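PDB 4FF5: glycosyl hydrolase 25 from Streptococcus pneumoniae, which probably cleaves glycosidic bonds of the bacterial cell wall, as family 25 glycosyl hydrolases do, and acts as a virulence factor in host-cell invasion. Local coordinates for residues V129-Y140 and N169-A179. Numbering follows the deposited sequence.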
ATOM      1  N   VAL A 129      20.463   2.303   9.270  1.00 26.36           N
ATOM      2  CA  VAL A 129      19.548   1.706  10.248  1.00 27.35           C
ATOM      3  C   VAL A 129      18.785   2.760  11.051  1.00 27.34           C
ATOM      4  O   VAL A 129      17.579   2.607  11.286  1.00 27.36           O
ATOM      5  CB  VAL A 129      20.233   0.679  11.183  1.00 29.19           C
ATOM      6  CG1 VAL A 129      21.479   1.260  11.849  1.00 30.55           C
ATOM      7  CG2 VAL A 129      19.255   0.142  12.224  1.00 29.83           C
ATOM      8  N   GLN A 130      19.488   3.822  11.451  1.00 27.13           N
ATOM      9  CA  GLN A 130      18.903   4.872  12.261  0.50 27.65           C
ATOM     10  C   GLN A 130      17.740   5.535  11.502  1.00 26.05           C
ATOM     11  O   GLN A 130      16.647   5.707  12.055  1.00 25.92           O
ATOM     12  CB  GLN A 130      19.992   5.880  12.665  0.50 28.58           C
ATOM     13  CG  GLN A 130      21.043   5.330  13.647  0.50 30.49           C
ATOM     14  CD  GLN A 130      22.129   4.435  13.026  0.50 30.75           C
ATOM     15  OE1 GLN A 130      22.794   3.668  13.738  0.50 32.38           O
ATOM     16  NE2 GLN A 130      22.340   4.550  11.718  1.00 29.22           N
ATOM     17  N   GLU A 131      17.988   5.889  10.237  1.00 25.29           N
ATOM     18  CA  GLU A 131      16.953   6.499   9.369  1.00 24.45           C
ATOM     19  C   GLU A 131      15.793   5.535   9.125  1.00 22.49           C
ATOM     20  O   GLU A 131      14.628   5.948   9.080  1.00 21.24           O
ATOM     21  CB  GLU A 131      17.536   6.959   8.026  1.00 25.88           C
ATOM     22  CG  GLU A 131      18.590   8.061   8.152  1.00 28.77           C
ATOM     23  CD  GLU A 131      18.934   8.749   6.835  1.00 29.78           C
ATOM     24  OE1 GLU A 131      18.462   8.301   5.760  1.00 29.03           O
ATOM     25  OE2 GLU A 131      19.685   9.757   6.878  1.00 29.22           O
ATOM     26  N   MET A 132      16.109   4.252   8.953  1.00 21.49           N
ATOM     27  CA  MET A 132      15.056   3.249   8.736  1.00 21.11           C
ATOM     28  C   MET A 132      14.134   3.137   9.939  1.00 21.71           C
ATOM     29  O   MET A 132      12.913   3.111   9.785  1.00 21.67           O
ATOM     30  CB  MET A 132      15.650   1.892   8.375  1.00 20.23           C
ATOM     31  CG  MET A 132      16.284   1.883   7.005  1.00 19.45           C
ATOM     32  SD  MET A 132      15.017   1.960   5.715  1.00 18.19           S
ATOM     33  CE  MET A 132      15.932   1.287   4.333  1.00 18.27           C
ATOM     34  N   GLU A 133      14.725   3.092  11.135  1.00 22.68           N
ATOM     35  CA  GLU A 133      13.963   2.971  12.370  1.00 24.19           C
ATOM     36  C   GLU A 133      13.157   4.246  12.684  1.00 24.63           C
ATOM     37  O   GLU A 133      12.017   4.155  13.168  1.00 24.90           O
ATOM     38  CB  GLU A 133      14.887   2.560  13.530  1.00 26.44           C
ATOM     39  CG  GLU A 133      15.412   1.143  13.372  1.00 26.66           C
ATOM     40  CD  GLU A 133      16.375   0.713  14.476  1.00 28.81           C
ATOM     41  OE1 GLU A 133      16.718   1.529  15.358  1.00 29.37           O
ATOM     42  OE2 GLU A 133      16.793  -0.451  14.448  1.00 28.65           O
ATOM     43  N   LYS A 134      13.738   5.409  12.370  1.00 23.52           N
ATOM     44  CA  LYS A 134      13.075   6.715  12.503  1.00 24.44           C
ATOM     45  C   LYS A 134      11.840   6.769  11.610  1.00 22.68           C
ATOM     46  O   LYS A 134      10.755   7.118  12.063  1.00 22.99           O
ATOM     47  CB  LYS A 134      14.049   7.833  12.120  1.00 25.42           C
ATOM     48  CG  LYS A 134      13.528   9.256  12.241  1.00 28.07           C
ATOM     49  CD  LYS A 134      14.666  10.226  11.944  1.00 29.40           C
ATOM     50  CE  LYS A 134      14.173  11.618  11.596  1.00 30.49           C
ATOM     51  NZ  LYS A 134      13.818  12.447  12.783  1.00 32.39           N
ATOM     52  N   ALA A 135      12.020   6.421  10.337  1.00 21.78           N
ATOM     53  CA  ALA A 135      10.931   6.424   9.366  1.00 20.76           C
ATOM     54  C   ALA A 135       9.793   5.479   9.766  1.00 19.83           C
ATOM     55  O   ALA A 135       8.628   5.839   9.657  1.00 20.26           O
ATOM     56  CB  ALA A 135      11.467   6.094   7.971  1.00 20.25           C
ATOM     57  N   ALA A 136      10.140   4.278  10.227  1.00 19.68           N
ATOM     58  CA  ALA A 136       9.159   3.306  10.728  1.00 19.62           C
ATOM     59  C   ALA A 136       8.369   3.885  11.895  1.00 19.82           C
ATOM     60  O   ALA A 136       7.173   3.667  11.996  1.00 19.02           O
ATOM     61  CB  ALA A 136       9.838   2.003  11.139  1.00 19.94           C
ATOM     62  N   GLU A 137       9.040   4.622  12.779  1.00 20.96           N
ATOM     63  CA  GLU A 137       8.331   5.201  13.921  1.00 21.63           C
ATOM     64  C   GLU A 137       7.392   6.340  13.509  1.00 20.32           C
ATOM     65  O   GLU A 137       6.240   6.379  13.942  1.00 19.90           O
ATOM     66  CB  GLU A 137       9.303   5.633  15.027  1.00 24.04           C
ATOM     67  CG  GLU A 137       8.581   6.160  16.257  1.00 26.66           C
ATOM     68  CD  GLU A 137       9.437   6.167  17.505  1.00 30.41           C
ATOM     69  OE1 GLU A 137      10.659   5.920  17.403  1.00 33.01           O
ATOM     70  OE2 GLU A 137       8.868   6.411  18.596  1.00 33.08           O
ATOM     71  N   VAL A 138       7.888   7.249  12.669  1.00 19.82           N
ATOM     72  CA  VAL A 138       7.088   8.344  12.103  1.00 19.58           C
ATOM     73  C   VAL A 138       5.829   7.818  11.397  1.00 19.27           C
ATOM     74  O   VAL A 138       4.727   8.414  11.497  1.00 19.74           O
ATOM     75  CB  VAL A 138       7.944   9.198  11.125  1.00 19.75           C
ATOM     76  CG1 VAL A 138       7.098  10.228  10.377  1.00 19.33           C
ATOM     77  CG2 VAL A 138       9.084   9.889  11.867  1.00 20.58           C
ATOM     78  N   PHE A 139       6.010   6.707  10.684  1.00 18.38           N
ATOM     79  CA  PHE A 139       4.968   6.059   9.864  1.00 18.06           C
ATOM     80  C   PHE A 139       3.948   5.427  10.784  1.00 18.30           C
ATOM     81  O   PHE A 139       2.760   5.671  10.652  1.00 18.07           O
ATOM     82  CB  PHE A 139       5.650   5.005   8.991  1.00 17.27           C
ATOM     83  CG  PHE A 139       4.726   4.077   8.242  1.00 16.57           C
ATOM     84  CD1 PHE A 139       3.603   4.554   7.540  1.00 16.40           C
ATOM     85  CD2 PHE A 139       5.058   2.720   8.127  1.00 16.39           C
ATOM     86  CE1 PHE A 139       2.791   3.679   6.812  1.00 15.79           C
ATOM     87  CE2 PHE A 139       4.254   1.854   7.385  1.00 15.73           C
ATOM     88  CZ  PHE A 139       3.129   2.336   6.717  1.00 15.75           C
ATOM     89  N   TYR A 140       4.425   4.629  11.741  1.00 18.89           N
ATOM     90  CA  TYR A 140       3.524   4.000  12.690  1.00 19.25           C
ATOM     91  C   TYR A 140       2.704   5.018  13.489  1.00 19.72           C
ATOM     92  O   TYR A 140       1.500   4.845  13.643  1.00 20.27           O
ATOM     93  CB  TYR A 140       4.259   3.049  13.624  1.00 20.43           C
ATOM     94  CG  TYR A 140       3.327   2.210  14.453  1.00 21.49           C
ATOM     95  CD1 TYR A 140       2.998   2.589  15.762  1.00 22.46           C
ATOM     96  CD2 TYR A 140       2.730   1.072  13.920  1.00 21.57           C
ATOM     97  CE1 TYR A 140       2.128   1.830  16.525  1.00 23.38           C
ATOM     98  CE2 TYR A 140       1.854   0.309  14.673  1.00 22.86           C
ATOM     99  CZ  TYR A 140       1.567   0.690  15.972  1.00 23.22           C
ATOM    100  OH  TYR A 140       0.708  -0.063  16.711  1.00 24.58           O
ATOM    101  N   ASN A 169      15.449  -3.798   9.040  1.00 19.40           N
ATOM    102  CA  ASN A 169      15.477  -2.808  10.128  1.00 20.42           C
ATOM    103  C   ASN A 169      14.132  -2.088  10.268  1.00 19.92           C
ATOM    104  O   ASN A 169      13.592  -1.936  11.387  1.00 19.10           O
ATOM    105  CB  ASN A 169      16.581  -1.771   9.922  1.00 21.75           C
ATOM    106  CG  ASN A 169      17.973  -2.368   9.977  1.00 23.66           C
ATOM    107  OD1 ASN A 169      18.240  -3.315  10.736  1.00 24.98           O
ATOM    108  ND2 ASN A 169      18.879  -1.810   9.176  1.00 23.56           N
ATOM    109  N   PHE A 170      13.599  -1.667   9.122  1.00 18.69           N
ATOM    110  CA  PHE A 170      12.303  -0.994   9.071  1.00 17.69           C
ATOM    111  C   PHE A 170      11.201  -1.922   9.600  1.00 17.67           C
ATOM    112  O   PHE A 170      10.443  -1.531  10.498  1.00 17.46           O
ATOM    113  CB  PHE A 170      12.017  -0.549   7.633  1.00 16.63           C
ATOM    114  CG  PHE A 170      10.897   0.471   7.492  1.00 16.91           C
ATOM    115  CD1 PHE A 170       9.564   0.118   7.692  1.00 16.59           C
ATOM    116  CD2 PHE A 170      11.183   1.778   7.120  1.00 16.80           C
ATOM    117  CE1 PHE A 170       8.544   1.050   7.530  1.00 16.64           C
ATOM    118  CE2 PHE A 170      10.167   2.725   6.966  1.00 17.15           C
ATOM    119  CZ  PHE A 170       8.841   2.359   7.175  1.00 17.01           C
ATOM    120  N   ARG A 171      11.112  -3.132   9.029  1.00 16.91           N
ATOM    121  CA  ARG A 171      10.120  -4.128   9.442  1.00 17.15           C
ATOM    122  C   ARG A 171      10.149  -4.436  10.953  1.00 18.06           C
ATOM    123  O   ARG A 171       9.112  -4.406  11.620  1.00 18.07           O
ATOM    124  CB  ARG A 171      10.319  -5.432   8.653  1.00 16.61           C
ATOM    125  CG  ARG A 171       9.151  -6.401   8.772  1.00 16.77           C
ATOM    126  CD  ARG A 171       9.599  -7.864   8.663  1.00 16.68           C
ATOM    127  NE  ARG A 171      10.582  -8.198   9.704  1.00 17.65           N
ATOM    128  CZ  ARG A 171      10.289  -8.506  10.967  1.00 18.10           C
ATOM    129  NH1 ARG A 171       9.028  -8.526  11.376  1.00 17.89           N
ATOM    130  NH2 ARG A 171      11.274  -8.774  11.829  1.00 18.46           N
ATOM    131  N   ALA A 172      11.336  -4.777  11.457  1.00 19.19           N
ATOM    132  CA  ALA A 172      11.537  -5.077  12.880  1.00 19.99           C
ATOM    133  C   ALA A 172      11.077  -3.934  13.788  1.00 20.61           C
ATOM    134  O   ALA A 172      10.426  -4.165  14.819  1.00 20.58           O
ATOM    135  CB  ALA A 172      13.001  -5.404  13.149  1.00 20.71           C
ATOM    136  N   LYS A 173      11.423  -2.701  13.421  1.00 20.51           N
ATOM    137  CA  LYS A 173      11.015  -1.563  14.238  1.00 21.45           C
ATOM    138  C   LYS A 173       9.492  -1.426  14.264  1.00 21.54           C
ATOM    139  O   LYS A 173       8.888  -1.233  15.332  1.00 21.15           O
ATOM    140  CB  LYS A 173      11.691  -0.269  13.781  1.00 22.03           C
ATOM    141  CG  LYS A 173      11.321   0.956  14.618  1.00 22.89           C
ATOM    142  CD  LYS A 173      12.038   0.920  15.976  1.00 24.51           C
ATOM    143  CE  LYS A 173      11.886   2.252  16.695  1.00 26.28           C
ATOM    144  NZ  LYS A 173      12.648   2.234  17.973  1.00 28.70           N
ATOM    145  N   LEU A 174       8.861  -1.560  13.096  1.00 20.62           N
ATOM    146  CA  LEU A 174       7.413  -1.456  13.002  1.00 20.61           C
ATOM    147  C   LEU A 174       6.730  -2.510  13.872  1.00 21.65           C
ATOM    148  O   LEU A 174       5.777  -2.208  14.588  1.00 22.16           O
ATOM    149  CB  LEU A 174       6.995  -1.619  11.540  1.00 19.89           C
ATOM    150  CG  LEU A 174       5.618  -1.177  11.080  1.00 20.34           C
ATOM    151  CD1 LEU A 174       5.369   0.273  11.475  1.00 19.93           C
ATOM    152  CD2 LEU A 174       5.497  -1.357   9.574  1.00 18.73           C
ATOM    153  N   ALA A 175       7.246  -3.743  13.821  1.00 22.72           N
ATOM    154  CA  ALA A 175       6.734  -4.848  14.658  1.00 24.10           C
ATOM    155  C   ALA A 175       6.811  -4.515  16.145  1.00 25.40           C
ATOM    156  O   ALA A 175       5.823  -4.649  16.876  1.00 27.10           O
ATOM    157  CB  ALA A 175       7.497  -6.140  14.361  1.00 24.50           C
ATOM    158  N   SER A 176       7.982  -4.062  16.582  1.00 25.95           N
ATOM    159  CA  SER A 176       8.222  -3.724  17.982  1.00 27.61           C
ATOM    160  C   SER A 176       7.329  -2.576  18.488  1.00 27.03           C
ATOM    161  O   SER A 176       7.105  -2.451  19.681  1.00 27.02           O
ATOM    162  CB  SER A 176       9.691  -3.361  18.199  1.00 27.76           C
ATOM    163  OG  SER A 176       9.936  -2.033  17.776  1.00 28.75           O
ATOM    164  N   LEU A 177       6.844  -1.733  17.577  1.00 25.96           N
ATOM    165  CA  LEU A 177       5.950  -0.647  17.959  1.00 25.39           C
ATOM    166  C   LEU A 177       4.511  -1.130  18.068  1.00 25.31           C
ATOM    167  O   LEU A 177       3.666  -0.434  18.624  1.00 25.50           O
ATOM    168  CB  LEU A 177       6.039   0.534  16.983  1.00 24.44           C
ATOM    169  CG  LEU A 177       7.341   1.330  16.929  1.00 24.41           C
ATOM    170  CD1 LEU A 177       7.321   2.178  15.672  1.00 23.97           C
ATOM    171  CD2 LEU A 177       7.570   2.181  18.178  1.00 25.58           C
ATOM    172  N   GLY A 178       4.234  -2.308  17.514  1.00 24.79           N
ATOM    173  CA  GLY A 178       2.919  -2.941  17.644  1.00 24.80           C
ATOM    174  C   GLY A 178       2.191  -3.361  16.374  1.00 23.38           C
ATOM    175  O   GLY A 178       1.126  -3.984  16.450  1.00 23.56           O
ATOM    176  N   ALA A 179       2.726  -2.996  15.211  1.00 22.20           N
ATOM    177  CA  ALA A 179       2.149  -3.448  13.936  1.00 21.76           C
ATOM    178  C   ALA A 179       2.180  -4.977  13.850  1.00 22.04           C
ATOM    179  O   ALA A 179       3.199  -5.589  14.139  1.00 22.80           O
ATOM    180  CB  ALA A 179       2.899  -2.849  12.762  1.00 20.79           C
TER
HETATM  181  O   HOH W   1      14.917  -2.411  13.728  1.00 24.06           O
HETATM  182  O   HOH W   2      -0.965  -1.865  15.251  1.00 35.10           O
HETATM  183  O   HOH W   3       0.717   0.298  19.239  1.00 36.84           O
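Tyr140 reaches across to the C-terminal end of helix 163-177, touching Leu174, Leu177, Gly178 and Ala179. Tyr140 CB meets both leucines, Leu174 CD1 at 3.7 Å and Leu177 CD1 slightly farther off. CG lies anti to the backbone N (chi1 -170°), which sends the ring alongside Leu177. Leu177 CB covers one face of the Tyr140 ring in a CH-pi contact, 4.1 Å from the centroid and offset toward the rim, while the ring atoms CD2 and CE2 of Tyr140 run past Leu174 CD1 and Ala179 CB. At the tip, OH lies beside Leu177 O and Gly178 C, where a Schellman motif with Gly178 at positive phi ends the helix. One water, in the ring plane at the edge, joins Tyr140 OH (2.6 Å) to Leu177 O; a second bonds to Tyr140 OH and, weakly, to Gly178 O.

The two helices follow successive parallel strands, 118-123 and 151-155, so this is the packing of neighbouring outer helices in the TIM barrel expected for family 25. Their local axes approach to 8.1 Å and cross at -40°, a closeness consistent with the small Ala136 facing the other helix. Phe170 is the knob here, set among Met132, Ala135, Ala136 and Phe139. Ala136 CB stands over the centre of the Phe170 ring, 3.9 Å from the centroid, whereas Met132 SD makes a Met-aromatic contact at the edge. Beneath, Phe170 also rests on Leu153 and Ala122 of the barrel strands. Toward the solvent side Lys173 CG lies 3.6 Å from Glu133 O; the bend at chi2 (75°) then turns CD and CE, and CE passes Glu137 OE1. Lys173 NZ stays 4.2 Å from Glu137 OE1, beyond a salt bridge. A water donates to both Glu133 OE2 and Asn169 O.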